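Nonribosomal peptide synthase (Streptomyces sp. MJ635-86F5, PDB 5JJP) adenylates aliphatic beta-amino acids, probably using ATP as other members of the AMP-binding enzyme family do. Local coordinates at residues D44-V49 / D220-V225; D77-D82 / P132-Q137; G151-R154 / G159-T162; G236-T241 / A246-V251; G311-L316 / R323-L328. All coordinates share one frame; numbering follows the deposited sequence.

Contact 1 of 5, residues D44-V49 / D220-V225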
# COMPACT_ATOMS: atom_id res chain seq x y z
N ASP A 44 15.21 -14.70 -11.57
CA ASP A 44 16.39 -14.67 -10.71
C ASP A 44 16.81 -13.27 -10.35
O ASP A 44 17.72 -13.11 -9.56
CB ASP A 44 17.53 -15.43 -11.39
CG ASP A 44 17.23 -16.93 -11.55
OD1 ASP A 44 16.76 -17.58 -10.58
OD2 ASP A 44 17.49 -17.45 -12.65
N LYS A 45 16.15 -12.26 -10.90
CA LYS A 45 16.32 -10.87 -10.46
C LYS A 45 15.93 -10.72 -9.00
O LYS A 45 15.04 -11.40 -8.53
CB LYS A 45 15.41 -9.97 -11.30
CG LYS A 45 15.32 -8.51 -10.86
CD LYS A 45 14.29 -7.78 -11.70
CE LYS A 45 14.60 -6.31 -11.96
NZ LYS A 45 14.62 -5.33 -10.85
N PRO A 46 16.60 -9.80 -8.27
CA PRO A 46 16.20 -9.49 -6.91
C PRO A 46 14.81 -8.82 -6.82
O PRO A 46 14.56 -7.83 -7.47
CB PRO A 46 17.29 -8.52 -6.43
CG PRO A 46 18.45 -8.77 -7.35
CD PRO A 46 17.84 -9.11 -8.67
N ALA A 47 13.95 -9.37 -5.96
CA ALA A 47 12.59 -8.88 -5.72
C ALA A 47 12.61 -8.01 -4.52
O ALA A 47 12.03 -6.93 -4.51
CB ALA A 47 11.65 -10.06 -5.49
N ILE A 48 13.30 -8.49 -3.49
CA ILE A 48 13.52 -7.79 -2.24
C ILE A 48 14.99 -7.78 -1.86
O ILE A 48 15.63 -8.80 -1.82
CB ILE A 48 12.76 -8.46 -1.09
CG1 ILE A 48 11.30 -8.04 -1.15
CG2 ILE A 48 12.94 -7.77 0.22
CD1 ILE A 48 10.32 -8.85 -1.85
N VAL A 49 15.44 -6.62 -1.42
CA VAL A 49 16.75 -6.45 -0.85
C VAL A 49 16.60 -6.08 0.62
O VAL A 49 15.75 -5.28 0.96
CB VAL A 49 17.51 -5.34 -1.61
CG1 VAL A 49 18.82 -5.04 -0.95
CG2 VAL A 49 17.73 -5.76 -3.05
N ASP A 220 13.94 -1.65 -13.87
CA ASP A 220 15.29 -1.27 -13.43
C ASP A 220 15.31 -0.60 -12.09
O ASP A 220 16.34 -0.49 -11.48
CB ASP A 220 15.95 -0.32 -14.45
CG ASP A 220 16.26 -1.01 -15.78
OD1 ASP A 220 16.44 -2.27 -15.77
OD2 ASP A 220 16.31 -0.31 -16.84
N ASP A 221 14.15 -0.13 -11.61
CA ASP A 221 14.15 0.64 -10.39
C ASP A 221 14.44 -0.20 -9.17
O ASP A 221 14.15 -1.36 -9.15
CB ASP A 221 12.85 1.36 -10.21
CG ASP A 221 12.76 2.54 -11.09
OD1 ASP A 221 13.55 3.49 -10.86
OD2 ASP A 221 11.86 2.53 -11.96
N ARG A 222 15.03 0.42 -8.18
CA ARG A 222 15.15 -0.18 -6.85
C ARG A 222 14.49 0.80 -5.91
O ARG A 222 14.92 1.94 -5.81
CB ARG A 222 16.61 -0.37 -6.51
CG ARG A 222 17.31 -1.27 -7.50
CD ARG A 222 18.76 -1.47 -7.14
NE ARG A 222 19.07 -2.90 -7.16
CZ ARG A 222 19.89 -3.52 -6.32
NH1 ARG A 222 20.46 -2.90 -5.28
NH2 ARG A 222 20.08 -4.82 -6.47
N VAL A 223 13.46 0.36 -5.22
CA VAL A 223 12.56 1.29 -4.51
C VAL A 223 12.74 1.18 -3.03
O VAL A 223 12.56 0.10 -2.45
CB VAL A 223 11.13 1.00 -4.85
CG1 VAL A 223 10.18 1.98 -4.14
CG2 VAL A 223 10.96 1.07 -6.37
N ALA A 224 13.14 2.29 -2.40
CA ALA A 224 13.22 2.36 -0.98
C ALA A 224 11.81 2.66 -0.46
O ALA A 224 11.29 3.73 -0.70
CB ALA A 224 14.16 3.45 -0.56
N VAL A 225 11.24 1.74 0.30
CA VAL A 225 9.95 1.94 1.00
C VAL A 225 10.23 2.33 2.48
O VAL A 225 10.71 1.55 3.27
CB VAL A 225 9.13 0.65 0.92
CG1 VAL A 225 7.77 0.80 1.63
CG2 VAL A 225 8.94 0.24 -0.53
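Lys45 NZ is gripped twice, by hydrogen bonds to Pro219 O and to Thr247 OG1, and this holds the end of its side chain beside the start of segment 220-225. There it lies 4.3 Å from Asp221 O, too far for a bond, so the approach is one of proximity. Asp220 adds little: its OD1 stays 6.1 Å from Lys45 NZ, consistent at most with a mild long-range attraction. The lysine chain leaves with CG anti to the backbone N (chi1 173°), and a turn about the CD-CE bond (chi4 -66°) swings the amine round.

Segment 44-49 is not paired with strand 222-225. Strand 247-250 runs between them, bonded through Ala248 to the backbones of Ala47 and Val49, and the CA atoms of Val49 and Arg222 remain 8.8 Å apart. On its other flank the segment meets strand 57-61, where Ala47 and Ile48 both face Val60 in a classic beta bulge.

Arg222 spans the gap with its long side chain. Val49 CG2 lies over one face of the guanidinium group, 4.3 Å from NH2, while Pro46 CG approaches the same NH2 obliquely at 4.4 Å. Both are loose van der Waals contacts of an aliphatic carbon with the guanidinium. The polar hold on the group comes from elsewhere, through the hydrogen bond from Arg222 NH1 to Ala269 O.

Contact 2 of 5, residues D77-D82 / P132-Q137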
# COMPACT_ATOMS: atom_id res chain seq x y z
N ASP A 77 -2.01 -23.54 5.42
CA ASP A 77 -3.23 -24.20 5.00
C ASP A 77 -3.51 -25.44 5.86
O ASP A 77 -4.67 -25.87 5.96
CB ASP A 77 -3.17 -24.60 3.53
CG ASP A 77 -4.54 -24.95 2.95
OD1 ASP A 77 -5.54 -24.30 3.21
OD2 ASP A 77 -4.62 -25.89 2.17
N ALA A 78 -2.47 -25.98 6.51
CA ALA A 78 -2.67 -27.14 7.37
C ALA A 78 -3.41 -26.73 8.67
O ALA A 78 -3.78 -27.59 9.46
CB ALA A 78 -1.36 -27.82 7.70
N LEU A 79 -3.56 -25.43 8.92
CA LEU A 79 -4.23 -24.98 10.13
C LEU A 79 -5.74 -25.04 10.01
O LEU A 79 -6.45 -24.91 11.00
CB LEU A 79 -3.79 -23.58 10.51
CG LEU A 79 -2.30 -23.45 10.76
CD1 LEU A 79 -1.98 -22.01 11.09
CD2 LEU A 79 -1.90 -24.34 11.91
N GLY A 80 -6.24 -25.28 8.81
CA GLY A 80 -7.67 -25.51 8.63
C GLY A 80 -8.50 -24.25 8.62
O GLY A 80 -9.72 -24.36 8.73
N LEU A 81 -7.88 -23.07 8.47
CA LEU A 81 -8.67 -21.83 8.42
C LEU A 81 -9.49 -21.76 7.13
O LEU A 81 -9.08 -22.31 6.12
CB LEU A 81 -7.80 -20.60 8.57
CG LEU A 81 -6.90 -20.54 9.80
CD1 LEU A 81 -6.04 -19.28 9.69
CD2 LEU A 81 -7.73 -20.47 11.06
N ASP A 82 -10.59 -21.02 7.17
CA ASP A 82 -11.47 -20.85 6.02
C ASP A 82 -11.19 -19.54 5.27
O ASP A 82 -10.71 -18.59 5.89
CB ASP A 82 -12.93 -20.79 6.52
CG ASP A 82 -13.95 -21.31 5.51
OD1 ASP A 82 -13.58 -21.77 4.42
OD2 ASP A 82 -15.15 -21.32 5.86
N PRO A 132 -9.83 -12.17 14.57
CA PRO A 132 -8.98 -12.97 13.73
C PRO A 132 -8.83 -14.35 14.33
O PRO A 132 -8.85 -14.50 15.52
CB PRO A 132 -7.63 -12.25 13.82
CG PRO A 132 -7.66 -11.58 15.15
CD PRO A 132 -9.10 -11.11 15.27
N ALA A 133 -8.66 -15.33 13.47
CA ALA A 133 -8.41 -16.67 13.90
C ALA A 133 -6.93 -16.95 14.16
O ALA A 133 -6.62 -17.94 14.82
CB ALA A 133 -8.91 -17.63 12.86
N LEU A 134 -6.05 -16.07 13.68
CA LEU A 134 -4.59 -16.32 13.81
C LEU A 134 -3.82 -15.03 13.98
O LEU A 134 -4.08 -14.03 13.30
CB LEU A 134 -4.11 -17.05 12.57
CG LEU A 134 -2.63 -17.48 12.51
CD1 LEU A 134 -2.30 -18.54 13.55
CD2 LEU A 134 -2.31 -18.00 11.15
N PHE A 135 -2.90 -15.03 14.93
CA PHE A 135 -1.94 -13.96 15.09
C PHE A 135 -0.61 -14.52 14.60
O PHE A 135 -0.07 -15.45 15.19
CB PHE A 135 -1.83 -13.56 16.53
CG PHE A 135 -0.80 -12.47 16.80
CD1 PHE A 135 -1.13 -11.15 16.65
CD2 PHE A 135 0.51 -12.80 17.20
CE1 PHE A 135 -0.22 -10.17 16.91
CE2 PHE A 135 1.43 -11.82 17.48
CZ PHE A 135 1.04 -10.49 17.34
N LEU A 136 -0.11 -13.97 13.51
CA LEU A 136 1.05 -14.53 12.79
C LEU A 136 2.19 -13.52 12.87
O LEU A 136 2.08 -12.45 12.31
CB LEU A 136 0.66 -14.72 11.34
CG LEU A 136 1.77 -15.20 10.42
CD1 LEU A 136 2.44 -16.44 10.99
CD2 LEU A 136 1.22 -15.49 9.04
N GLN A 137 3.23 -13.81 13.64
CA GLN A 137 4.29 -12.82 13.88
C GLN A 137 5.65 -13.32 13.37
O GLN A 137 5.80 -14.48 13.06
CB GLN A 137 4.36 -12.43 15.38
CG GLN A 137 4.84 -13.49 16.32
CD GLN A 137 4.75 -13.07 17.79
OE1 GLN A 137 5.16 -11.98 18.19
NE2 GLN A 137 4.25 -13.98 18.61
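Leu79 and Leu81 adopt the same first torsion, with CG anti to the carbonyl carbon (chi1 -59° and -55°), whereas Leu134 holds CG anti to the backbone N (chi1 -177°). The two leucines, one in the turn and one just after it, reach out in similar fashion. Leu134 crosses each of them at about a right angle.

Leu81 does most of the work, and it divides the task between its two methyls. CD2 packs on Ala133 CB at 3.6 Å, the closest approach between the two segments, and CD1 rests against Leu134 CB at 4.1 Å. The fork of Leu81 thus touches two successive residues, Ala133 and Leu134. Leu134 also offers two sites, since its CD2 extends further to meet Leu79 CD1 at 4.0 Å. No hydrogen bond joins the segments, and the contact is wholly apolar, burying 158 Å² in all.

The backbone of 77-82 explains why Leu79 and Leu81 can both face the strand. A type I beta turn runs from Asp77 to Gly80, closed by a weak bond from Gly80 N to Asp77 O (3.3 Å), and Gly80, with positive phi, redirects the chain between the two leucines.

The turn follows helix 62-77 and leads towards strand 87-90, whose Val88 is bonded through its backbone to Leu134 and Leu136. Pro166 and Arg169 add to the packing on Leu81, while strand 151-156 is the other sheet neighbour of strand 134-138.

Contact 3 of 5, residues G151-R154 / G159-T162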
# COMPACT_ATOMS: atom_id res chain seq x y z
N GLY A 151 -5.15 -18.27 18.05
CA GLY A 151 -4.11 -18.99 17.28
C GLY A 151 -2.85 -18.15 17.20
O GLY A 151 -2.93 -16.95 17.00
N MET A 152 -1.70 -18.76 17.45
CA MET A 152 -0.44 -18.04 17.33
C MET A 152 0.60 -18.84 16.55
O MET A 152 0.74 -20.06 16.74
CB MET A 152 0.13 -17.49 18.64
CG MET A 152 1.20 -16.42 18.36
SD MET A 152 2.89 -17.07 18.15
CE MET A 152 3.24 -17.51 19.87
N ALA A 153 1.31 -18.15 15.68
CA ALA A 153 2.33 -18.80 14.84
C ALA A 153 3.41 -17.83 14.48
O ALA A 153 3.20 -16.62 14.57
CB ALA A 153 1.70 -19.35 13.58
N ARG A 154 4.56 -18.36 14.12
CA ARG A 154 5.68 -17.55 13.72
C ARG A 154 6.08 -17.96 12.37
O ARG A 154 5.97 -19.15 12.01
CB ARG A 154 6.86 -17.75 14.63
CG ARG A 154 6.66 -17.19 16.01
CD ARG A 154 7.54 -17.89 17.03
NE ARG A 154 7.17 -17.42 18.37
CZ ARG A 154 7.53 -16.24 18.84
NH1 ARG A 154 8.23 -15.41 18.08
NH2 ARG A 154 7.15 -15.87 20.05
N GLY A 159 10.40 -21.67 7.93
CA GLY A 159 8.99 -21.91 7.64
C GLY A 159 8.12 -21.35 8.72
O GLY A 159 8.54 -20.43 9.45
N VAL A 160 6.91 -21.91 8.85
CA VAL A 160 5.93 -21.46 9.83
C VAL A 160 5.78 -22.51 10.92
O VAL A 160 5.37 -23.64 10.64
CB VAL A 160 4.56 -21.32 9.18
CG1 VAL A 160 3.50 -21.03 10.22
CG2 VAL A 160 4.58 -20.24 8.08
N THR A 161 6.07 -22.12 12.16
CA THR A 161 5.87 -22.97 13.31
C THR A 161 4.74 -22.40 14.17
O THR A 161 4.65 -21.19 14.36
CB THR A 161 7.16 -23.08 14.14
OG1 THR A 161 7.64 -21.78 14.45
CG2 THR A 161 8.21 -23.78 13.32
N THR A 162 3.85 -23.27 14.63
CA THR A 162 2.63 -22.85 15.29
C THR A 162 2.72 -23.13 16.77
O THR A 162 2.77 -24.27 17.16
CB THR A 162 1.41 -23.60 14.71
OG1 THR A 162 1.22 -23.28 13.32
CG2 THR A 162 0.13 -23.20 15.46
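Two backbone hydrogen bonds join Arg154 and Thr161 and define the register. Arg154 N donates to Thr161 O at 2.8 Å with an N-H...O angle of 170°, while Thr161 N returns a bond to Arg154 O at 3.0 Å, where the angle falls to 142°. They form an antiparallel hydrogen-bonded pair, and Ala153 with Thr162 make the adjoining non-hydrogen-bonded pair, their CA atoms only 4.1 Å apart.

CA-H...O contacts supplement these bonds, unequally. Val160 CA comes within 3.2 Å of Arg154 O and is the better directed. Ala153 CA, 3.4 Å from Thr161 O, makes a strongly bent, marginal contact, with 120° at the hydrogen.

Side-chain contacts differ between the two faces. On the face carrying Ala153 and Thr162, the alanine CB meets Val160 CG1 at 4.2 Å. Thr162 holds CG2 anti to its backbone N, a torsion that sets this methyl 3.4 Å from Met152 O. On the face of Arg154 and Thr161 only the root of the arginine takes part, its CB lying 4.1 Å from Thr161 OG1. The guanidinium is carried off to Gly141, whose O is bonded to NH1.

Gly159 opens the second strand with backbone angles that leave no room for a side chain beside the carbonyl oxygen of the residue before. Val160 packs also on Tyr72 and Leu76 of helix 62-77. The whole is a beta hairpin, 151-156 with 159-162, whose second strand forms the antiparallel edge of an otherwise parallel sheet.

Contact 4 of 5, residues G236-T241 / A246-V251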
# COMPACT_ATOMS: atom_id res chain seq x y z
N GLY A 236 1.37 -1.07 -0.17
CA GLY A 236 1.18 -0.50 -1.51
C GLY A 236 2.48 -0.34 -2.32
O GLY A 236 2.49 -0.63 -3.52
N GLY A 237 3.52 0.17 -1.67
CA GLY A 237 4.77 0.48 -2.31
C GLY A 237 5.47 -0.77 -2.70
O GLY A 237 6.01 -0.89 -3.81
N ILE A 238 5.41 -1.75 -1.83
CA ILE A 238 6.06 -3.00 -2.10
C ILE A 238 5.32 -3.68 -3.19
O ILE A 238 5.95 -4.20 -4.15
CB ILE A 238 6.10 -3.89 -0.87
CG1 ILE A 238 7.06 -3.31 0.17
CG2 ILE A 238 6.53 -5.31 -1.23
CD1 ILE A 238 7.08 -4.11 1.46
N ALA A 239 3.99 -3.66 -3.10
CA ALA A 239 3.12 -4.34 -4.10
C ALA A 239 3.28 -3.78 -5.48
O ALA A 239 3.40 -4.50 -6.43
CB ALA A 239 1.66 -4.30 -3.71
N LEU A 240 3.30 -2.46 -5.56
CA LEU A 240 3.40 -1.85 -6.85
C LEU A 240 4.81 -2.11 -7.45
O LEU A 240 4.94 -2.29 -8.63
CB LEU A 240 3.13 -0.37 -6.74
CG LEU A 240 3.36 0.42 -8.03
CD1 LEU A 240 2.41 -0.00 -9.14
CD2 LEU A 240 3.27 1.91 -7.77
N THR A 241 5.84 -2.08 -6.60
CA THR A 241 7.18 -2.29 -7.02
C THR A 241 7.31 -3.70 -7.64
O THR A 241 7.88 -3.86 -8.70
CB THR A 241 8.15 -2.13 -5.84
OG1 THR A 241 8.14 -0.78 -5.37
CG2 THR A 241 9.60 -2.55 -6.27
N ALA A 246 10.07 -4.70 -10.45
CA ALA A 246 11.26 -4.01 -9.99
C ALA A 246 11.80 -4.65 -8.72
O ALA A 246 11.50 -5.77 -8.45
CB ALA A 246 10.96 -2.51 -9.78
N THR A 247 12.59 -3.91 -7.94
CA THR A 247 13.23 -4.44 -6.73
C THR A 247 12.84 -3.58 -5.52
O THR A 247 13.10 -2.37 -5.50
CB THR A 247 14.76 -4.42 -6.84
OG1 THR A 247 15.20 -5.22 -7.96
CG2 THR A 247 15.36 -5.00 -5.62
N ALA A 248 12.23 -4.21 -4.52
CA ALA A 248 11.72 -3.47 -3.38
C ALA A 248 12.72 -3.55 -2.21
O ALA A 248 13.25 -4.60 -1.91
CB ALA A 248 10.40 -4.07 -2.94
N VAL A 249 13.01 -2.41 -1.62
CA VAL A 249 13.99 -2.31 -0.54
C VAL A 249 13.34 -1.59 0.66
O VAL A 249 13.43 -0.37 0.79
CB VAL A 249 15.22 -1.51 -0.99
CG1 VAL A 249 16.34 -1.69 0.02
CG2 VAL A 249 15.67 -1.93 -2.40
N PRO A 250 12.69 -2.33 1.53
CA PRO A 250 12.15 -1.75 2.73
C PRO A 250 13.27 -1.14 3.52
O PRO A 250 14.33 -1.76 3.63
CB PRO A 250 11.61 -2.95 3.49
CG PRO A 250 11.35 -3.98 2.43
CD PRO A 250 12.47 -3.79 1.47
N VAL A 251 13.09 0.05 4.06
CA VAL A 251 14.16 0.67 4.81
C VAL A 251 13.94 0.36 6.32
O VAL A 251 13.05 0.88 6.92
CB VAL A 251 14.14 2.20 4.60
CG1 VAL A 251 15.28 2.86 5.35
CG2 VAL A 251 14.23 2.54 3.13
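Helix 236-241 runs nearly antiparallel to strand 247-250, at 161° with the axes 7.9 Å apart, and the return between them is tied by Ala246 N donating to Thr241 O (2.9 Å, N-H...O angle 159°).

Thr241 is the central side chain. Its CG2, anti to the backbone N, drops onto the strand, 3.5 Å from Thr247 C and 3.7 Å from Ala248 CB, and it also touches Ala246 CB at 3.8 Å. The same torsion (chi1 -65°) puts OG1 on the helix side, where its bond to Gly237 O, at 2.6 Å, keeps the buried hydroxyl satisfied within the helix. That oxygen also accepts Thr241 N, and the two donors arrive from opposite faces of its carbonyl plane. Replacing Thr241 by an alanine would probably open a gap above the small side chains of Ala246 and Ala248 and leave Gly237 O without its second donor.

Ile238, one turn earlier, makes looser contacts: CG2 lies 4.4 Å from Ala248 CB, and CD1 lies 4.4 Å from Pro250 CG. Val223 and Val225 of the next strand extend this apolar floor beneath Thr241 and Ile238.

Such helix-on-strand packing, with alanines admitting the helix closely, belongs here to the beta-alpha-beta crossover in which helix 232-243 connects the adjacent parallel strands 222-225 and 247-250.

Contact 5 of 5, residues G311-L316 / R323-L328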
# COMPACT_ATOMS: atom_id res chain seq x y z
N GLY A 311 8.18 25.55 0.42
CA GLY A 311 9.55 26.02 0.59
C GLY A 311 10.50 24.85 0.72
O GLY A 311 11.56 24.84 0.12
N ASP A 312 10.08 23.85 1.50
CA ASP A 312 10.87 22.66 1.69
C ASP A 312 11.09 21.94 0.36
O ASP A 312 12.19 21.51 0.03
CB ASP A 312 10.18 21.73 2.71
CG ASP A 312 10.22 22.26 4.17
OD1 ASP A 312 10.85 23.30 4.44
OD2 ASP A 312 9.61 21.62 5.06
N LEU A 313 10.02 21.82 -0.43
CA LEU A 313 10.05 21.13 -1.71
C LEU A 313 11.02 21.79 -2.67
O LEU A 313 11.84 21.10 -3.29
CB LEU A 313 8.66 21.11 -2.33
CG LEU A 313 8.42 20.34 -3.64
CD1 LEU A 313 9.15 19.01 -3.69
CD2 LEU A 313 6.93 20.10 -3.79
N ARG A 314 10.92 23.11 -2.77
CA ARG A 314 11.83 23.90 -3.60
C ARG A 314 13.28 23.67 -3.19
O ARG A 314 14.16 23.47 -4.02
CB ARG A 314 11.50 25.40 -3.46
CG ARG A 314 10.23 25.87 -4.16
CD ARG A 314 10.19 27.40 -4.34
NE ARG A 314 8.97 27.86 -5.01
CZ ARG A 314 7.81 28.16 -4.41
NH1 ARG A 314 7.65 28.02 -3.10
NH2 ARG A 314 6.76 28.58 -5.13
N GLU A 315 13.51 23.68 -1.89
CA GLU A 315 14.83 23.41 -1.35
C GLU A 315 15.29 22.02 -1.82
O GLU A 315 16.39 21.86 -2.36
CB GLU A 315 14.78 23.53 0.17
CG GLU A 315 16.03 24.14 0.81
CD GLU A 315 15.84 24.42 2.30
OE1 GLU A 315 16.83 24.27 3.05
OE2 GLU A 315 14.69 24.71 2.73
N LEU A 316 14.41 21.04 -1.66
CA LEU A 316 14.70 19.64 -2.12
C LEU A 316 14.98 19.52 -3.62
O LEU A 316 15.99 18.92 -3.99
CB LEU A 316 13.60 18.66 -1.71
CG LEU A 316 13.84 17.18 -2.05
CD1 LEU A 316 15.00 16.61 -1.25
CD2 LEU A 316 12.56 16.36 -1.80
N ARG A 323 15.64 15.23 -10.92
CA ARG A 323 14.91 14.11 -10.33
C ARG A 323 13.43 14.30 -10.64
O ARG A 323 12.93 15.42 -10.72
CB ARG A 323 15.11 14.04 -8.81
CG ARG A 323 16.32 13.24 -8.36
CD ARG A 323 17.59 13.74 -8.97
NE ARG A 323 18.78 13.07 -8.41
CZ ARG A 323 19.97 13.69 -8.26
NH1 ARG A 323 20.14 14.99 -8.63
NH2 ARG A 323 20.99 13.04 -7.73
N ARG A 324 12.74 13.19 -10.81
CA ARG A 324 11.31 13.21 -11.01
C ARG A 324 10.63 13.04 -9.66
O ARG A 324 10.89 12.08 -8.92
CB ARG A 324 10.89 12.10 -11.93
CG ARG A 324 11.43 12.21 -13.37
CD ARG A 324 10.72 13.33 -14.16
NE ARG A 324 9.29 13.18 -14.23
CZ ARG A 324 8.62 12.55 -15.21
NH1 ARG A 324 9.26 12.01 -16.24
NH2 ARG A 324 7.27 12.43 -15.15
N ILE A 325 9.80 14.01 -9.31
CA ILE A 325 9.11 13.96 -8.05
C ILE A 325 7.65 13.85 -8.34
O ILE A 325 7.12 14.57 -9.16
CB ILE A 325 9.41 15.17 -7.13
CG1 ILE A 325 10.91 15.26 -6.91
CG2 ILE A 325 8.73 15.03 -5.76
CD1 ILE A 325 11.34 16.44 -6.03
N PHE A 326 7.00 12.96 -7.60
CA PHE A 326 5.59 12.71 -7.75
C PHE A 326 4.82 12.94 -6.46
O PHE A 326 5.18 12.45 -5.42
CB PHE A 326 5.39 11.25 -8.11
CG PHE A 326 6.17 10.81 -9.28
CD1 PHE A 326 5.88 11.28 -10.53
CD2 PHE A 326 7.16 9.82 -9.15
CE1 PHE A 326 6.60 10.84 -11.63
CE2 PHE A 326 7.86 9.36 -10.26
CZ PHE A 326 7.60 9.91 -11.49
N ASN A 327 3.67 13.55 -6.60
CA ASN A 327 2.75 13.84 -5.50
C ASN A 327 1.55 12.89 -5.57
O ASN A 327 0.83 12.80 -6.60
CB ASN A 327 2.31 15.31 -5.62
CG ASN A 327 1.22 15.67 -4.63
OD1 ASN A 327 1.27 15.27 -3.48
ND2 ASN A 327 0.23 16.44 -5.10
N LEU A 328 1.37 12.14 -4.50
CA LEU A 328 0.37 11.09 -4.47
C LEU A 328 -0.77 11.51 -3.53
O LEU A 328 -0.54 11.69 -2.35
CB LEU A 328 1.03 9.82 -3.97
CG LEU A 328 0.29 8.52 -4.21
CD1 LEU A 328 0.35 8.18 -5.69
CD2 LEU A 328 0.91 7.40 -3.37
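Leu313 and Ile325 lie alongside each other, running in opposing senses, helix side chain against strand side chain, within the beta-alpha-beta unit formed by strand 300-304, helix 310-319 and strand 324-329. The unit brings the chain back to the sheet, and the contact joins helix 310-319 to strand 324-329, the second strand of the unit.

The geometry is that of two extended groups bridging a wide gap. The nearest CA atoms, those of Leu313 and Ile325, are 9.6 Å apart, so contact is left to the ends of the side chains. Ile325 points from the strand toward the helix with CG1 anti to the carbonyl carbon (chi1 -57°) and CD1 stretched out beyond it (chi2 179°). This makes CD1 the atom of the residue that comes nearest the helix segment. Leu313 answers from the helix with CG anti to the backbone N (chi1 -176°).

Leu316 comes from three residues further on, nearly one helical turn, and its end leans in toward the same isoleucine. The spacing is kept by regular helical bonds, among them Leu316 N to Asp312 O at 2.8 Å. No polar bond crosses between the segments, and the buried surface is small, 95 Å².

Other apolar groups complete the layer: Phe303 of strand 300-304 touches both Leu313 and Ile325, while Trp281 and Ile285 pack on Leu316. Ile325 CD1 touches both leucine methyls, which lie together on its helix side, 4.1 Å to Leu313 CD1 and 4.4 Å to Leu316 CD2.

Contacts 2 and 3 share the mixed sheet that includes strands 134-138, 151-156 and 159-162; their centres are about 9 Å apart and they touch through backbone bonds such as Phe135 N to Gly151 O. Contacts 1, 4 and 5 reach the six-stranded sheet. Contact 1 joins strand 46-51 to strand 222-225, next to strand 247-250 of contact 4, with centres about 7 Å apart; contact 5, on strand 324-329, is centred about 20 Å from contact 4. Along the chain, contacts 2 and 3 nest within the loop closed by contact 1, and contacts 4 and 5 follow. Centres of contacts 3 and 5 span about 43 Å. Two mixed sheets with helices packed on them fit the five-layered alpha-beta-alpha-beta-alpha sandwich.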